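Local coordinates for Iron(III) ABC transporter, periplasmic iron-compound-binding protein (Vibrio cholerae, PDB 3TEF), which probably binds iron-loaded catecholate siderophores in the periplasm for delivery to an ABC transporter that imports iron, at residues A29-D34 / Y261-G266. Sequence-based numbering, arbitrary orientation.
Sequences ALDAID and YIAISG
The carboxylate of D31, on helix 27-35, lies against the backbone of G266, a residue without a side chain, and these two bury more surface than the other residues of a small, buried contact. The backbone of G266 lies over one face of the acid group, with G266 CA almost straight above D31 CG at 3.5 Å. D31 OD2 comes within 3.4 Å of G266 CA, and D31 OD1 stands 3.7 Å from G266 C. With CG anti to the backbone N (chi1 172°), the carboxylate reaches out from its own helix to this position. The absence of a CB on G266 leaves room for the group and lets the backbones close in, A32 CA and G266 CA being 4.7 Å apart.

Two looser methyl-to-oxygen contacts accompany this pair. A263 CB is 4.3 Å from D31 OD2, while A32 CB sits 4.3 Å from S265 O. That carbonyl also accepts a bond from the indole of W121, and S265 OG pairs with T117, tying the loop to helix 113-128.

The touching atoms of the two segments meet by packing alone; the hydrogen bonds of D31 go just past the turn. A type II beta turn from A263 to G266, closed by G266 N to A263 O at 3.0 Å, delivers G266 as the N-cap of helix 267-279. D31 OD1 accepts the backbone N-H of K268 and OD2 that of A269, with Y52 OH making a weak further bond to OD2; the positive helix end would be expected to stabilise the acid's negative charge. The case illustrates an aspartate from one helix receiving the N-terminus of another. In this two-lobed, FatB-like siderophore-binding protein, it joins the helix following strand 22-25 of the parallel sheet to the start of the C-terminal helix.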
# COMPACT_ATOMS: atom_id res chain seq x y z
N ALA A 29 3.28 -3.44 6.57
CA ALA A 29 4.27 -3.49 7.63
C ALA A 29 4.95 -4.87 7.66
O ALA A 29 6.17 -4.97 7.74
CB ALA A 29 3.62 -3.19 8.98
N LEU A 30 4.15 -5.93 7.57
CA LEU A 30 4.70 -7.29 7.57
C LEU A 30 5.62 -7.53 6.35
O LEU A 30 6.72 -8.08 6.48
CB LEU A 30 3.56 -8.31 7.64
CG LEU A 30 3.98 -9.78 7.75
CD1 LEU A 30 4.95 -10.02 8.89
CD2 LEU A 30 2.73 -10.64 7.93
N ASP A 31 5.18 -7.10 5.17
CA ASP A 31 5.99 -7.14 3.95
C ASP A 31 7.36 -6.49 4.16
O ASP A 31 8.39 -7.12 3.95
CB ASP A 31 5.20 -6.46 2.82
CG ASP A 31 5.98 -6.26 1.54
OD1 ASP A 31 7.24 -6.26 1.50
OD2 ASP A 31 5.29 -6.05 0.53
N ALA A 32 7.39 -5.23 4.60
CA ALA A 32 8.68 -4.56 4.71
C ALA A 32 9.53 -5.19 5.81
O ALA A 32 10.74 -5.39 5.64
CB ALA A 32 8.48 -3.05 4.95
N ILE A 33 8.90 -5.54 6.92
CA ILE A 33 9.62 -6.13 8.04
C ILE A 33 10.24 -7.49 7.65
O ILE A 33 11.43 -7.71 7.83
CB ILE A 33 8.74 -6.22 9.30
CG1 ILE A 33 8.62 -4.82 9.93
CG2 ILE A 33 9.30 -7.21 10.30
CD1 ILE A 33 7.59 -4.69 11.04
N ASP A 34 9.44 -8.36 7.07
CA ASP A 34 9.97 -9.63 6.60
C ASP A 34 11.04 -9.44 5.52
O ASP A 34 12.07 -10.11 5.54
CB ASP A 34 8.84 -10.53 6.10
CG ASP A 34 9.36 -11.84 5.56
OD1 ASP A 34 9.65 -12.74 6.38
OD2 ASP A 34 9.48 -11.96 4.33
N TYR A 261 -3.19 -1.68 -2.71
CA TYR A 261 -4.31 -1.38 -1.83
C TYR A 261 -4.13 -1.96 -0.42
O TYR A 261 -4.43 -1.30 0.57
CB TYR A 261 -5.60 -1.90 -2.48
CG TYR A 261 -6.85 -1.61 -1.67
CD1 TYR A 261 -7.34 -0.32 -1.55
CD2 TYR A 261 -7.52 -2.64 -1.03
CE1 TYR A 261 -8.49 -0.06 -0.80
CE2 TYR A 261 -8.67 -2.40 -0.28
CZ TYR A 261 -9.15 -1.11 -0.17
OH TYR A 261 -10.28 -0.87 0.57
N ILE A 262 -3.62 -3.18 -0.34
CA ILE A 262 -3.48 -3.88 0.94
C ILE A 262 -2.14 -3.64 1.63
O ILE A 262 -2.09 -3.20 2.78
CB ILE A 262 -3.69 -5.41 0.78
CG1 ILE A 262 -5.10 -5.72 0.24
CG2 ILE A 262 -3.43 -6.13 2.11
CD1 ILE A 262 -6.22 -5.37 1.18
N ALA A 263 -1.05 -3.93 0.93
CA ALA A 263 0.27 -4.00 1.54
C ALA A 263 0.96 -2.66 1.42
O ALA A 263 2.04 -2.53 0.84
CB ALA A 263 1.10 -5.10 0.86
N ILE A 264 0.31 -1.65 1.98
CA ILE A 264 0.76 -0.27 1.82
C ILE A 264 2.20 -0.06 2.27
O ILE A 264 2.57 -0.37 3.40
CB ILE A 264 -0.18 0.66 2.59
CG1 ILE A 264 -1.59 0.61 1.98
CG2 ILE A 264 0.38 2.08 2.60
CD1 ILE A 264 -2.67 1.20 2.89
N SER A 265 3.01 0.48 1.36
CA SER A 265 4.41 0.79 1.62
C SER A 265 5.30 -0.45 1.82
O SER A 265 6.43 -0.33 2.27
CB SER A 265 4.56 1.79 2.77
OG SER A 265 4.03 3.06 2.41
N GLY A 266 4.80 -1.63 1.45
CA GLY A 266 5.63 -2.81 1.54
C GLY A 266 6.81 -2.70 0.59
O GLY A 266 6.77 -1.95 -0.39